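Local coordinates for Serine/threonine protein kinase (Mycobacterium tuberculosis, PDB 4ESQ), which is a membrane receptor kinase that probably phosphorylates proteins on serine and threonine, seen here as its extracellular sensor domain with a binding cleft, at residues A[14-17]-A[18-21]; A[100-103]-A[104-108]; A[60-63]-A[64-67]. All coordinates share one frame; numbering follows the deposited sequence. Where two conformers were deposited one is given.

Interaction 1 (A[14-17]-A[18-21]); sequences LLNS and SEVN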
loop_
_atom_site.group_PDB
_atom_site.type_symbol
_atom_site.label_atom_id
_atom_site.label_comp_id
_atom_site.label_asym_id
_atom_site.label_seq_id
_atom_site.Cartn_x
_atom_site.Cartn_y
_atom_site.Cartn_z
ATOM N N LEU A 14 5.963 -9.325 6.275
ATOM C CA LEU A 14 4.810 -9.433 5.400
ATOM C C LEU A 14 3.859 -10.528 5.873
ATOM O O LEU A 14 4.232 -11.391 6.676
ATOM C CB LEU A 14 5.245 -9.678 3.952
ATOM C CG LEU A 14 6.144 -8.593 3.347
ATOM C CD1 LEU A 14 6.487 -8.937 1.908
ATOM C CD2 LEU A 14 5.500 -7.209 3.427
ATOM N N LEU A 15 2.628 -10.494 5.378
ATOM C CA LEU A 15 1.658 -11.511 5.746
ATOM C C LEU A 15 1.852 -12.740 4.874
ATOM O O LEU A 15 2.155 -12.633 3.689
ATOM C CB LEU A 15 0.239 -10.959 5.614
ATOM C CG LEU A 15 -0.055 -9.762 6.519
ATOM C CD1 LEU A 15 -1.549 -9.509 6.554
ATOM C CD2 LEU A 15 0.488 -10.016 7.917
ATOM N N ASN A 16 1.712 -13.918 5.473
ATOM C CA ASN A 16 1.852 -15.148 4.713
ATOM C C ASN A 16 0.569 -15.450 3.929
ATOM O O ASN A 16 -0.418 -14.719 4.038
ATOM C CB ASN A 16 2.277 -16.310 5.614
ATOM C CG ASN A 16 1.213 -16.694 6.635
ATOM O OD1 ASN A 16 0.021 -16.677 6.347
ATOM N ND2 ASN A 16 1.653 -17.069 7.837
ATOM N N SER A 17 0.585 -16.523 3.143
ATOM C CA SER A 17 -0.541 -16.830 2.266
ATOM C C SER A 17 -1.848 -17.038 3.034
ATOM O O SER A 17 -2.905 -16.592 2.587
ATOM C CB SER A 17 -0.230 -18.035 1.370
ATOM O OG SER A 17 -0.064 -19.222 2.124
ATOM N N SER A 18 -1.779 -17.707 4.183
ATOM C CA SER A 18 -2.970 -17.909 5.000
ATOM C C SER A 18 -3.521 -16.581 5.491
ATOM O O SER A 18 -4.723 -16.330 5.426
ATOM C CB SER A 18 -2.677 -18.810 6.200
ATOM O OG SER A 18 -3.784 -18.824 7.090
ATOM N N GLU A 19 -2.630 -15.726 5.977
ATOM C CA GLU A 19 -3.043 -14.450 6.528
ATOM C C GLU A 19 -3.698 -13.551 5.479
ATOM O O GLU A 19 -4.684 -12.891 5.772
ATOM C CB GLU A 19 -1.855 -13.746 7.188
ATOM C CG GLU A 19 -1.319 -14.490 8.414
ATOM C CD GLU A 19 0.009 -13.943 8.923
ATOM O OE1 GLU A 19 0.893 -13.620 8.105
ATOM O OE2 GLU A 19 0.179 -13.848 10.157
ATOM N N VAL A 20 -3.138 -13.515 4.271
ATOM C CA VAL A 20 -3.706 -12.710 3.193
ATOM C C VAL A 20 -5.088 -13.230 2.799
ATOM O O VAL A 20 -6.050 -12.462 2.685
ATOM C CB VAL A 20 -2.793 -12.694 1.959
ATOM C CG1 VAL A 20 -3.475 -11.925 0.805
ATOM C CG2 VAL A 20 -1.460 -12.070 2.307
ATOM N N ASN A 21 -5.177 -14.540 2.590
ATOM C CA ASN A 21 -6.448 -15.188 2.283
ATOM C C ASN A 21 -7.506 -14.880 3.329
ATOM O O ASN A 21 -8.642 -14.555 2.994
ATOM C CB ASN A 21 -6.270 -16.705 2.207
ATOM C CG ASN A 21 -5.858 -17.188 0.829
ATOM O OD1 ASN A 21 -6.267 -16.633 -0.199
ATOM N ND2 ASN A 21 -5.067 -18.261 0.802
#
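N16 and E19 form a capping box at the start of helix 17-24. N16 is the N-cap residue, and each of the pair binds the backbone N-H of the other. E19 can be followed outward. Its CB lies 3.6 Å from N16 OD1, beside the amide oxygen that receives the bond from E19 N. That bond measures 2.8 Å from E19 N to N16 OD1, and the donor sits nearly along the C=O axis. E19 CG comes closer, 3.3 Å from N16 OD1. E19 CD lies next to the amide nitrogen, 3.7 Å from N16 ND2. Here the carboxylate stacks on the amide, with the two planes 27° apart. At the tip, OE1 uses its anti lone pair to take the N-H of N16, 2.8 Å from E19 OE1 to N16 N. The bond is close to straight, at 164°. K190, on helix 179-192, makes a salt bridge to the same OE1. It also binds L14 O, so the cap is tied to the C-terminal helix. N16 N and K190 NZ both grip OE1, which would hold that oxygen in place. N16 reaches forward over the first turn because its CG sits between the backbone N and the carbonyl carbon (chi1 66°). The first helical bonds follow, from V20 N to N16 O and from N21 N to S17 O. On the chain side before the cap, L15 makes the apolar part. It packs against I183 and I187 of helix 179-192. Its CB also meets the helix itself, at 3.9 Å from V20 CG2.

Interaction 2 (A[100-103]-A[104-108]); sequences RAFV and QTSAD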
loop_
_atom_site.group_PDB
_atom_site.type_symbol
_atom_site.label_atom_id
_atom_site.label_comp_id
_atom_site.label_asym_id
_atom_site.label_seq_id
_atom_site.Cartn_x
_atom_site.Cartn_y
_atom_site.Cartn_z
ATOM N N ARG A 100 8.519 8.217 10.154
ATOM C CA ARG A 100 7.338 9.001 10.514
ATOM C C ARG A 100 7.137 10.212 9.596
ATOM O O ARG A 100 6.012 10.549 9.224
ATOM C CB ARG A 100 7.424 9.453 11.972
ATOM C CG ARG A 100 7.591 8.294 12.925
ATOM C CD ARG A 100 6.450 8.188 13.901
ATOM N NE ARG A 100 6.331 6.826 14.408
ATOM C CZ ARG A 100 5.253 6.343 15.015
ATOM N NH1 ARG A 100 5.241 5.081 15.427
ATOM N NH2 ARG A 100 4.188 7.121 15.201
ATOM N N ALA A 101 8.234 10.869 9.235
ATOM C CA ALA A 101 8.157 12.038 8.373
ATOM C C ALA A 101 7.537 11.670 7.027
ATOM O O ALA A 101 6.770 12.446 6.453
ATOM C CB ALA A 101 9.532 12.648 8.182
ATOM N N PHE A 102 7.866 10.479 6.526
ATOM C CA PHE A 102 7.314 10.053 5.245
ATOM C C PHE A 102 5.805 9.816 5.319
ATOM O O PHE A 102 5.074 10.161 4.395
ATOM C CB PHE A 102 8.012 8.804 4.691
ATOM C CG PHE A 102 7.357 8.279 3.441
ATOM C CD1 PHE A 102 7.515 8.942 2.232
ATOM C CD2 PHE A 102 6.545 7.158 3.482
ATOM C CE1 PHE A 102 6.885 8.485 1.078
ATOM C CE2 PHE A 102 5.919 6.687 2.340
ATOM C CZ PHE A 102 6.087 7.346 1.133
ATOM N N VAL A 103 5.340 9.226 6.416
ATOM C CA VAL A 103 3.908 9.018 6.580
ATOM C C VAL A 103 3.189 10.354 6.737
ATOM O O VAL A 103 2.090 10.535 6.220
ATOM C CB VAL A 103 3.582 8.074 7.764
ATOM C CG1 VAL A 103 2.078 7.865 7.890
ATOM C CG2 VAL A 103 4.273 6.743 7.576
ATOM N N GLN A 104 3.815 11.304 7.423
ATOM C CA GLN A 104 3.213 12.624 7.554
ATOM C C GLN A 104 3.095 13.281 6.180
ATOM O O GLN A 104 2.065 13.877 5.845
ATOM C CB GLN A 104 4.034 13.502 8.499
ATOM C CG GLN A 104 3.366 14.827 8.783
ATOM C CD GLN A 104 2.090 14.654 9.580
ATOM O OE1 GLN A 104 2.078 13.988 10.620
ATOM N NE2 GLN A 104 1.003 15.246 9.096
ATOM N N THR A 105 4.146 13.162 5.373
ATOM C CA THR A 105 4.103 13.716 4.029
ATOM C C THR A 105 2.990 13.042 3.251
ATOM O O THR A 105 2.231 13.701 2.544
ATOM C CB THR A 105 5.431 13.527 3.290
ATOM O OG1 THR A 105 6.418 14.401 3.854
ATOM C CG2 THR A 105 5.270 13.857 1.826
ATOM N N SER A 106 2.904 11.720 3.367
ATOM C CA SER A 106 1.856 10.992 2.661
ATOM C C SER A 106 0.477 11.490 3.072
ATOM O O SER A 106 -0.397 11.686 2.231
ATOM C CB SER A 106 1.983 9.488 2.896
ATOM O OG SER A 106 3.194 9.006 2.346
ATOM N N ALA A 107 0.280 11.698 4.367
ATOM C CA ALA A 107 -0.991 12.214 4.845
ATOM C C ALA A 107 -1.327 13.563 4.187
ATOM O O ALA A 107 -2.470 13.789 3.781
ATOM C CB ALA A 107 -0.999 12.318 6.361
ATOM N N ASP A 108 -0.340 14.456 4.069
ATOM C CA ASP A 108 -0.579 15.731 3.374
ATOM C C ASP A 108 -1.019 15.539 1.937
ATOM O O ASP A 108 -1.940 16.206 1.465
ATOM C CB ASP A 108 0.654 16.640 3.355
ATOM C CG ASP A 108 0.547 17.748 2.278
ATOM O OD1 ASP A 108 -0.158 18.758 2.514
ATOM O OD2 ASP A 108 1.151 17.611 1.183
#
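Helix 96-111 makes this contact within itself, from one turn to the next. F102 and S106 make the closest side-chain contact of its buried face. S106 CB leads back toward the preceding turn, and OG lies anti to the carbonyl carbon (chi1 -64°). This brings the hydroxyl to F102 twice. S106 OG is 3.0 Å from F102 O, where it can donate, although its proton has another acceptor within reach. S106 OG also stands over one face of the F102 ring, about 3.5 Å above the plane and shifted toward the rim. Its nearest ring atom is CZ, with S106 OG 3.5 Å from F102 CZ. F102 O also accepts the regular helical bond from S106 N, at 2.9 Å. The carbonyl may therefore be gripped by both the backbone and the side chain of one residue.

The helix lies on the antiparallel sheet of the PknH-like extracellular domain, and F102, V103, S106 and A107 face that sheet. F102 and S106 both touch M159 of strand 154-162. V103 rests on V161 and V166, and A107 on I141. V103 and A107 are also joined through the backbone, with A107 N 2.8 Å from V103 O. R100, A101, Q104 and T105 are exposed. Here Q104 N binds R100 O and T105 N binds A101 O. Q104 CB packs 3.6 Å from A101 O, and its chain then bends at chi2 (67°) and leads away from the preceding turn. T105 OG1 points back to A101 O at 3.3 Å, a weak bond whose proton has another possible acceptor.

Interaction 3 (A[60-63]-A[64-67]); sequences PVYA and GTGY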
loop_
_atom_site.group_PDB
_atom_site.type_symbol
_atom_site.label_atom_id
_atom_site.label_comp_id
_atom_site.label_asym_id
_atom_site.label_seq_id
_atom_site.Cartn_x
_atom_site.Cartn_y
_atom_site.Cartn_z
ATOM N N PRO A 60 8.661 7.589 -7.732
ATOM C CA PRO A 60 8.558 9.055 -7.647
ATOM C C PRO A 60 8.075 9.535 -6.279
ATOM O O PRO A 60 8.320 10.670 -5.865
ATOM C CB PRO A 60 7.518 9.397 -8.719
ATOM C CG PRO A 60 7.599 8.278 -9.692
ATOM C CD PRO A 60 7.874 7.053 -8.857
ATOM N N VAL A 61 7.385 8.653 -5.575
ATOM C CA VAL A 61 6.852 8.972 -4.263
ATOM C C VAL A 61 7.926 8.827 -3.182
ATOM O O VAL A 61 8.041 9.673 -2.297
ATOM C CB VAL A 61 5.645 8.077 -3.948
ATOM C CG1 VAL A 61 5.119 8.352 -2.536
ATOM C CG2 VAL A 61 4.546 8.282 -5.009
ATOM N N TYR A 62 8.716 7.758 -3.261
ATOM C CA TYR A 62 9.719 7.478 -2.227
ATOM C C TYR A 62 11.093 8.092 -2.496
ATOM O O TYR A 62 11.952 8.141 -1.605
ATOM C CB TYR A 62 9.881 5.969 -2.051
ATOM C CG TYR A 62 8.828 5.318 -1.180
ATOM C CD1 TYR A 62 9.032 5.169 0.184
ATOM C CD2 TYR A 62 7.646 4.817 -1.723
ATOM C CE1 TYR A 62 8.091 4.559 0.989
ATOM C CE2 TYR A 62 6.694 4.213 -0.916
ATOM C CZ TYR A 62 6.937 4.077 0.438
ATOM O OH TYR A 62 6.008 3.487 1.251
ATOM N N ALA A 63 11.319 8.520 -3.734
ATOM C CA ALA A 63 12.598 9.119 -4.091
ATOM C C ALA A 63 12.898 10.294 -3.166
ATOM O O ALA A 63 12.039 11.146 -2.925
ATOM C CB ALA A 63 12.585 9.569 -5.535
ATOM N N GLY A 64 14.116 10.327 -2.631
ATOM C CA GLY A 64 14.530 11.432 -1.782
ATOM C C GLY A 64 14.126 11.353 -0.316
ATOM O O GLY A 64 14.491 12.223 0.472
ATOM N N THR A 65 13.381 10.319 0.064
ATOM C CA THR A 65 12.877 10.209 1.437
ATOM C C THR A 65 13.836 9.556 2.425
ATOM O O THR A 65 13.566 9.525 3.632
ATOM C CB THR A 65 11.591 9.386 1.484
ATOM O OG1 THR A 65 11.881 8.052 1.043
ATOM C CG2 THR A 65 10.523 10.017 0.592
ATOM N N GLY A 66 14.937 9.004 1.927
ATOM C CA GLY A 66 15.926 8.397 2.801
ATOM C C GLY A 66 15.717 6.918 3.089
ATOM O O GLY A 66 16.463 6.324 3.876
ATOM N N TYR A 67 14.726 6.308 2.442
ATOM C CA TYR A 67 14.479 4.889 2.655
ATOM C C TYR A 67 15.722 4.087 2.266
ATOM O O TYR A 67 16.478 4.488 1.384
ATOM C CB TYR A 67 13.265 4.411 1.856
ATOM C CG TYR A 67 13.549 4.144 0.395
ATOM C CD1 TYR A 67 13.457 5.161 -0.548
ATOM C CD2 TYR A 67 13.894 2.869 -0.044
ATOM C CE1 TYR A 67 13.722 4.920 -1.890
ATOM C CE2 TYR A 67 14.158 2.619 -1.389
ATOM C CZ TYR A 67 14.072 3.655 -2.302
ATOM O OH TYR A 67 14.318 3.431 -3.643
#
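Y62 and T65 are joined by two hydrogen bonds that end on one atom, Y62 O. The shorter comes from the hydroxyl, with T65 OG1 2.7 Å from Y62 O. Its donor is tilted only 15° from the carbonyl plane. The second comes from the backbone, with T65 N 3.1 Å from Y62 O. This donor stands above the carbonyl plane, so it is not aimed at a lone pair. T65 puts both kinds of donor on the same oxygen because OG1 sits between its backbone N and carbonyl carbon (chi1 63°). Its methyl is held close as well, with T65 CG2 3.2 Å from Y62 O.

The backbone bond closes a type II beta turn from Y62 to T65. The turn ends the short helix 59-62 and starts the loop that leads to strand 69-76. A63 is the first residue to leave helical angles. G64 follows with a positive phi of 83°, as is usual for glycine at the third position of such a turn. G66 also has a positive phi, and beyond it the chain brings Y67 back toward Y62.

Ring contacts make up the rest. The Y67 ring turns its edge to the turn. Y62 O lies near the plane of that ring, 3.5 Å from Y67 CD1, and T65 OG1 is also at its edge. Y62 CB instead packs from out of the ring plane, near the CD1 and CE1 side, with Y67 CD1 4.0 Å from Y62 CB. Y62 and Y67 both touch M38 and V91. T65 OG1 approaches the Y62 ring obliquely, 4.1 Å from Y62 CD1. At the far end of that ring, the Y62 hydroxyl is hydrogen-bonded to D168 of strand 165-173.

All three contacts lie in the PknH-like extracellular domain and are local. Along the chain the order is interaction 1, interaction 3, interaction 2. Interactions 2 and 3 sit on the same side of the chain's centre, with centres 11 Å apart. They touch: the rings of F102 and Y62 stack, with F102 CE2 3.3 Å from Y62 CE1, and F102 also packs on T65. Helix 96-111 is joined to the turn after helix 59-62. Interaction 1 lies across the centre, 26 Å and 27 Å from the other two, centre to centre. It caps helix 17-24 beside the C-terminal helix. Interactions 1 and 3 touch strand 84-92; interaction 2 rests on strands 141-147, 154-162 and 165-173 of the same sheet.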